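Chromatin structure-remodeling complex subunit RSC2 (Saccharomyces cerevisiae, PDB 4BB7) serves, through a BAH domain that binds histone H3, in the ATP-dependent RSC complex that remodels and positions nucleosomes and transfers histone octamers to naked DNA. Local coordinates at residues W66-P70 against E71-H75; S173-R176 against H177-P180. One frame throughout, in Å; residues are numbered along the deposited sequence.

Interaction 1 (W66-P70 against E71-H75); sequences WYYRP and EQTVH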
ATOM      1  N   TRP A  66      11.476  -6.320   3.844  1.00 29.61           N
ATOM      2  CA  TRP A  66      11.718  -6.971   5.126  1.00 28.88           C
ATOM      3  C   TRP A  66      12.780  -8.057   5.045  1.00 26.36           C
ATOM      4  O   TRP A  66      12.921  -8.734   4.028  1.00 29.11           O
ATOM      5  CB  TRP A  66      10.421  -7.562   5.686  1.00 25.79           C
ATOM      6  CG  TRP A  66       9.471  -6.539   6.229  1.00 27.48           C
ATOM      7  CD1 TRP A  66       9.693  -5.199   6.355  1.00 34.37           C
ATOM      8  CD2 TRP A  66       8.147  -6.774   6.721  1.00 31.89           C
ATOM      9  NE1 TRP A  66       8.588  -4.584   6.895  1.00 34.40           N
ATOM     10  CE2 TRP A  66       7.626  -5.529   7.130  1.00 32.94           C
ATOM     11  CE3 TRP A  66       7.351  -7.917   6.856  1.00 27.31           C
ATOM     12  CZ2 TRP A  66       6.346  -5.393   7.665  1.00 32.67           C
ATOM     13  CZ3 TRP A  66       6.081  -7.780   7.390  1.00 33.62           C
ATOM     14  CH2 TRP A  66       5.591  -6.527   7.788  1.00 36.72           C
ATOM     15  N   TYR A  67      13.529  -8.206   6.132  1.00 24.90           N
ATOM     16  CA  TYR A  67      14.475  -9.300   6.291  1.00 26.73           C
ATOM     17  C   TYR A  67      14.205  -9.977   7.629  1.00 26.08           C
ATOM     18  O   TYR A  67      14.270  -9.338   8.677  1.00 24.95           O
ATOM     19  CB  TYR A  67      15.915  -8.784   6.244  1.00 23.25           C
ATOM     20  CG  TYR A  67      16.381  -8.369   4.867  1.00 26.07           C
ATOM     21  CD1 TYR A  67      15.765  -7.323   4.187  1.00 31.15           C
ATOM     22  CD2 TYR A  67      17.450  -9.009   4.254  1.00 31.40           C
ATOM     23  CE1 TYR A  67      16.192  -6.935   2.930  1.00 25.61           C
ATOM     24  CE2 TYR A  67      17.886  -8.626   2.997  1.00 32.45           C
ATOM     25  CZ  TYR A  67      17.252  -7.590   2.342  1.00 29.73           C
ATOM     26  OH  TYR A  67      17.683  -7.210   1.095  1.00 33.28           O
ATOM     27  N   TYR A  68      13.890 -11.265   7.589  1.00 25.84           N
ATOM     28  CA  TYR A  68      13.531 -11.999   8.799  1.00 27.68           C
ATOM     29  C   TYR A  68      14.751 -12.393   9.626  1.00 27.20           C
ATOM     30  O   TYR A  68      15.858 -12.517   9.103  1.00 26.79           O
ATOM     31  CB  TYR A  68      12.730 -13.256   8.449  1.00 23.82           C
ATOM     32  CG  TYR A  68      11.318 -12.991   7.979  1.00 25.94           C
ATOM     33  CD1 TYR A  68      10.765 -11.718   8.055  1.00 30.55           C
ATOM     34  CD2 TYR A  68      10.532 -14.018   7.474  1.00 22.06           C
ATOM     35  CE1 TYR A  68       9.469 -11.474   7.631  1.00 30.54           C
ATOM     36  CE2 TYR A  68       9.236 -13.784   7.047  1.00 29.07           C
ATOM     37  CZ  TYR A  68       8.710 -12.511   7.126  1.00 33.00           C
ATOM     38  OH  TYR A  68       7.422 -12.276   6.701  1.00 30.29           O
ATOM     39  N   ARG A  69      14.537 -12.578  10.923  1.00 25.87           N
ATOM     40  CA  ARG A  69      15.539 -13.191  11.778  1.00 25.72           C
ATOM     41  C   ARG A  69      15.188 -14.671  11.856  1.00 27.25           C
ATOM     42  O   ARG A  69      14.058 -15.051  11.553  1.00 22.14           O
ATOM     43  CB  ARG A  69      15.519 -12.570  13.173  1.00 24.69           C
ATOM     44  CG  ARG A  69      15.595 -11.054  13.200  1.00 28.06           C
ATOM     45  CD  ARG A  69      15.503 -10.556  14.633  1.00 37.53           C
ATOM     46  NE  ARG A  69      15.396  -9.103  14.727  1.00 38.19           N
ATOM     47  CZ  ARG A  69      16.394  -8.300  15.083  1.00 32.55           C
ATOM     48  NH1 ARG A  69      17.584  -8.806  15.375  1.00 28.12           N
ATOM     49  NH2 ARG A  69      16.201  -6.992  15.149  1.00 31.29           N
ATOM     50  N   PRO A  70      16.154 -15.513  12.260  1.00 32.45           N
ATOM     51  CA  PRO A  70      15.948 -16.966  12.299  1.00 27.74           C
ATOM     52  C   PRO A  70      14.663 -17.373  13.023  1.00 29.38           C
ATOM     53  O   PRO A  70      13.876 -18.161  12.491  1.00 28.02           O
ATOM     54  CB  PRO A  70      17.169 -17.466  13.074  1.00 27.04           C
ATOM     55  CG  PRO A  70      18.227 -16.443  12.799  1.00 25.61           C
ATOM     56  CD  PRO A  70      17.503 -15.130  12.717  1.00 26.13           C
ATOM     57  N   GLU A  71      14.455 -16.841  14.222  1.00 30.38           N
ATOM     58  CA  GLU A  71      13.287 -17.198  15.023  1.00 24.45           C
ATOM     59  C   GLU A  71      11.981 -16.895  14.297  1.00 28.48           C
ATOM     60  O   GLU A  71      10.915 -17.356  14.702  1.00 31.13           O
ATOM     61  CB  GLU A  71      13.309 -16.467  16.364  1.00 25.25           C
ATOM     62  CG  GLU A  71      13.306 -14.947  16.247  1.00 28.79           C
ATOM     63  CD  GLU A  71      14.706 -14.343  16.277  1.00 39.17           C
ATOM     64  OE1 GLU A  71      15.681 -15.055  15.949  1.00 35.88           O
ATOM     65  OE2 GLU A  71      14.828 -13.151  16.639  1.00 39.92           O
ATOM     66  N   GLN A  72      12.068 -16.121  13.221  1.00 27.19           N
ATOM     67  CA  GLN A  72      10.881 -15.701  12.490  1.00 26.17           C
ATOM     68  C   GLN A  72      10.602 -16.561  11.259  1.00 27.30           C
ATOM     69  O   GLN A  72       9.650 -16.305  10.523  1.00 26.92           O
ATOM     70  CB  GLN A  72      10.997 -14.226  12.090  1.00 26.79           C
ATOM     71  CG  GLN A  72      10.923 -13.259  13.265  1.00 24.31           C
ATOM     72  CD  GLN A  72      11.298 -11.840  12.886  1.00 25.19           C
ATOM     73  OE1 GLN A  72      12.125 -11.614  11.998  1.00 22.72           O
ATOM     74  NE2 GLN A  72      10.689 -10.871  13.559  1.00 27.65           N
ATOM     75  N   THR A  73      11.423 -17.583  11.040  1.00 25.25           N
ATOM     76  CA  THR A  73      11.264 -18.434   9.861  1.00 27.16           C
ATOM     77  C   THR A  73      10.888 -19.875  10.200  1.00 27.95           C
ATOM     78  O   THR A  73      10.976 -20.312  11.350  1.00 28.78           O
ATOM     79  CB  THR A  73      12.541 -18.461   8.996  1.00 25.54           C
ATOM     80  OG1 THR A  73      13.652 -18.886   9.796  1.00 28.76           O
ATOM     81  CG2 THR A  73      12.833 -17.088   8.410  1.00 22.40           C
ATOM     82  N   VAL A  74      10.463 -20.605   9.178  1.00 24.65           N
ATOM     83  CA  VAL A  74      10.235 -22.034   9.297  1.00 28.24           C
ATOM     84  C   VAL A  74      11.437 -22.762   8.703  1.00 32.55           C
ATOM     85  O   VAL A  74      11.791 -22.545   7.541  1.00 28.31           O
ATOM     86  CB  VAL A  74       8.955 -22.456   8.554  1.00 24.56           C
ATOM     87  CG1 VAL A  74       8.787 -23.962   8.602  1.00 26.43           C
ATOM     88  CG2 VAL A  74       7.743 -21.756   9.156  1.00 28.37           C
ATOM     89  N   HIS A  75      12.066 -23.618   9.503  1.00 29.21           N
ATOM     90  CA  HIS A  75      13.272 -24.316   9.070  1.00 29.36           C
ATOM     91  C   HIS A  75      13.520 -25.607   9.844  1.00 27.97           C
ATOM     92  O   HIS A  75      13.020 -25.793  10.957  1.00 23.64           O
ATOM     93  CB  HIS A  75      14.486 -23.400   9.221  1.00 30.08           C
ATOM     94  CG  HIS A  75      14.668 -22.872  10.609  1.00 23.52           C
ATOM     95  ND1 HIS A  75      14.100 -21.692  11.035  1.00 25.43           N
ATOM     96  CD2 HIS A  75      15.341 -23.373  11.671  1.00 24.47           C
ATOM     97  CE1 HIS A  75      14.422 -21.481  12.298  1.00 26.13           C
ATOM     98  NE2 HIS A  75      15.176 -22.486  12.708  1.00 28.90           N
TER
HETATM   99  O   HOH W   1      12.928  -9.038  11.392  1.00 27.05           O
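Between Pro-70 and Thr-73 the backbone turns through one short 3-10 segment just after the end of strand 60-68, with Thr-73 N donating to Pro-70 O at 2.9 Å. The proline suits the first turn: its ring fixes phi near the helical value, and its nitrogen has no hydrogen to leave without a partner. Thr-73 grips the same oxygen a second time, OG1 donating to Pro-70 O at 2.8 Å in the carbonyl plane, on a lone pair, while the backbone N-H comes from above that plane. With chi1 at 56°, OG1 sits between the backbone N and the carbonyl carbon, and CG2 lies in plane at the edge of the Tyr-68 ring, 3.9 Å from Tyr-68 CD2. OG1 also accepts from ND1 of His-75 (3.1 Å), while NE2 of that histidine is hydrogen-bonded to Ser-173 OG. A valine in place of Thr-73 would probably leave Pro-70 O with one grip fewer and His-75 ND1 without its acceptor. The extended side chain of Gln-72 runs alongside that of Arg-69, pointing the same way, and its amide oxygen OE1 takes the N-H of Arg-69 N at 2.8 Å in a nearly straight bond (175°); a water lies within hydrogen-bonding reach of both this oxygen and Tyr-67 O, though it has more acceptors around it than protons to give. Glu-71 lies beside Arg-69, OE2 against CD at 3.3 Å, but their charged ends turn to Lys-43 and Pro-44 O respectively. A side chain three residues on that accepts the N-H just ahead of a helical turn recalls one half of a capping box, here on the 3-10 turn that leaves strand 60-68, next to the edge strand of the BAH domain's six-stranded sheet.

Interaction 2 (S173-R176 against H177-P180); sequences SPIR and HLLP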
ATOM      1  N   SER A 173      19.572 -23.277  16.194  1.00 28.36           N
ATOM      2  CA  SER A 173      18.337 -22.511  16.102  1.00 23.33           C
ATOM      3  C   SER A 173      17.861 -22.015  17.458  1.00 31.48           C
ATOM      4  O   SER A 173      17.881 -22.759  18.438  1.00 30.22           O
ATOM      5  CB  SER A 173      17.237 -23.353  15.458  1.00 22.18           C
ATOM      6  OG  SER A 173      16.003 -22.658  15.469  1.00 29.68           O
ATOM      7  N   PRO A 174      17.418 -20.751  17.510  1.00 29.80           N
ATOM      8  CA  PRO A 174      16.881 -20.147  18.730  1.00 25.86           C
ATOM      9  C   PRO A 174      15.492 -20.690  19.072  1.00 29.51           C
ATOM     10  O   PRO A 174      15.033 -20.502  20.196  1.00 31.53           O
ATOM     11  CB  PRO A 174      16.797 -18.662  18.371  1.00 27.95           C
ATOM     12  CG  PRO A 174      16.602 -18.651  16.901  1.00 29.56           C
ATOM     13  CD  PRO A 174      17.401 -19.813  16.375  1.00 26.14           C
ATOM     14  N   ILE A 175      14.838 -21.358  18.123  1.00 29.47           N
ATOM     15  CA  ILE A 175      13.512 -21.926  18.372  1.00 29.22           C
ATOM     16  C   ILE A 175      13.508 -23.450  18.292  1.00 29.85           C
ATOM     17  O   ILE A 175      12.460 -24.071  18.122  1.00 30.94           O
ATOM     18  CB  ILE A 175      12.433 -21.358  17.410  1.00 30.48           C
ATOM     19  CG1 ILE A 175      12.814 -21.608  15.949  1.00 25.83           C
ATOM     20  CG2 ILE A 175      12.208 -19.869  17.668  1.00 31.70           C
ATOM     21  CD1 ILE A 175      11.789 -21.088  14.960  1.00 23.88           C
ATOM     22  N   ARG A 176      14.682 -24.051  18.420  1.00 30.50           N
ATOM     23  CA  ARG A 176      14.779 -25.504  18.431  1.00 36.27           C
ATOM     24  C   ARG A 176      13.868 -26.074  19.514  1.00 33.67           C
ATOM     25  O   ARG A 176      13.350 -27.184  19.380  1.00 27.95           O
ATOM     26  CB  ARG A 176      16.225 -25.943  18.670  1.00 26.27           C
ATOM     27  CG  ARG A 176      16.863 -25.279  19.876  1.00 32.22           C
ATOM     28  CD  ARG A 176      18.273 -25.782  20.121  1.00 35.31           C
ATOM     29  NE  ARG A 176      18.974 -24.937  21.082  1.00 41.53           N
ATOM     30  CZ  ARG A 176      20.178 -25.204  21.577  1.00 45.60           C
ATOM     31  NH1 ARG A 176      20.818 -26.305  21.208  1.00 41.42           N
ATOM     32  NH2 ARG A 176      20.736 -24.372  22.449  1.00 42.55           N
ATOM     33  N   HIS A 177      13.663 -25.298  20.578  1.00 27.73           N
ATOM     34  CA  HIS A 177      12.868 -25.749  21.716  1.00 30.53           C
ATOM     35  C   HIS A 177      11.390 -25.890  21.381  1.00 31.27           C
ATOM     36  O   HIS A 177      10.600 -26.323  22.218  1.00 30.58           O
ATOM     37  CB  HIS A 177      13.045 -24.809  22.911  1.00 34.76           C
ATOM     38  CG  HIS A 177      12.363 -23.485  22.751  1.00 39.04           C
ATOM     39  ND1 HIS A 177      12.663 -22.610  21.730  1.00 42.85           N
ATOM     40  CD2 HIS A 177      11.402 -22.883  23.490  1.00 39.43           C
ATOM     41  CE1 HIS A 177      11.913 -21.528  21.845  1.00 38.23           C
ATOM     42  NE2 HIS A 177      11.139 -21.668  22.905  1.00 35.60           N
ATOM     43  N   LEU A 178      11.017 -25.535  20.156  1.00 31.38           N
ATOM     44  CA  LEU A 178       9.622 -25.611  19.739  1.00 28.79           C
ATOM     45  C   LEU A 178       9.325 -26.859  18.919  1.00 28.49           C
ATOM     46  O   LEU A 178       8.256 -26.972  18.318  1.00 31.06           O
ATOM     47  CB  LEU A 178       9.232 -24.369  18.939  1.00 29.58           C
ATOM     48  CG  LEU A 178       9.427 -23.031  19.645  1.00 35.04           C
ATOM     49  CD1 LEU A 178       9.158 -21.888  18.680  1.00 31.92           C
ATOM     50  CD2 LEU A 178       8.535 -22.941  20.874  1.00 32.24           C
ATOM     51  N   LEU A 179      10.267 -27.794  18.885  1.00 30.98           N
ATOM     52  CA  LEU A 179      10.040 -29.049  18.178  1.00 33.05           C
ATOM     53  C   LEU A 179       9.010 -29.891  18.919  1.00 29.25           C
ATOM     54  O   LEU A 179       9.201 -30.219  20.089  1.00 33.35           O
ATOM     55  CB  LEU A 179      11.343 -29.837  18.023  1.00 31.68           C
ATOM     56  CG  LEU A 179      11.240 -31.107  17.171  1.00 29.37           C
ATOM     57  CD1 LEU A 179      10.812 -30.765  15.754  1.00 30.95           C
ATOM     58  CD2 LEU A 179      12.555 -31.868  17.160  1.00 25.53           C
ATOM     59  N   PRO A 180       7.909 -30.236  18.240  1.00 28.99           N
ATOM     60  CA  PRO A 180       6.875 -31.106  18.810  1.00 27.11           C
ATOM     61  C   PRO A 180       7.491 -32.381  19.379  1.00 35.17           C
ATOM     62  O   PRO A 180       8.533 -32.830  18.897  1.00 32.58           O
ATOM     63  CB  PRO A 180       6.005 -31.441  17.601  1.00 30.46           C
ATOM     64  CG  PRO A 180       6.167 -30.269  16.691  1.00 26.73           C
ATOM     65  CD  PRO A 180       7.589 -29.816  16.865  1.00 31.17           C
TER
HETATM   66  O   HOH W   2      15.723 -23.239  21.890  1.00 36.27           O
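Two residues ahead of Ile-175, which packs on Leu-178, Ser-173 opens the bend: its OG accepts the N-H of Ile-175 N at 3.2 Å, the bond that defines an ST turn, for which serine's short hydroxyl is well suited. Pro-174 takes the second position of a type I beta turn, where its ring favours the phi required, and its carbonyl oxygen accepts from a water that in turn accepts from His-177 N. The ND1 of His-177 lies 3.5 Å from Pro-174 O. At Ile-175 the chain enters a brief 3-10 turn on the surface of the loop between strands 166-172 and 206-207, and Ile-175 O accepts from Leu-178 N at 2.9 Å. The side chains of the same two residues also meet, two branched apolar chains that suit this contact, with Ile-175 buried: CD1 of Leu-178 rests 3.6 Å from Ile-175 CB, while the end of Ile-175 leads away from this contact; elsewhere its side chain touches Val-206. The other methyl of Leu-178, CD2, stands 3.5 Å above one face of the His-177 ring, offset toward its rim. Arg-176 repeats the backbone bond, its O accepting from Leu-179 N at 3.2 Å, and sends an extended chain outward, as befits an exposed, charged residue.

How the interactions relate
From the N terminus, interaction 1 comes first, turning the chain as it leaves strand 60-68 of the six-stranded sheet toward strand 75-76. Interaction 2 follows about a hundred residues later, just beyond strand 166-172 of the second sheet. Each closes only a small local turn, so they stand in series and neither nest nor cross. Their centres lie 13 Å apart, yet they touch: His-75 NE2 is 2.9 Å from Ser-173 OG, a probable hydrogen bond, and Ile-175 brings CD1 against the His-75 ring and CG2 against Glu-71 CB. The two turns thereby join the ends of strands from both sheets.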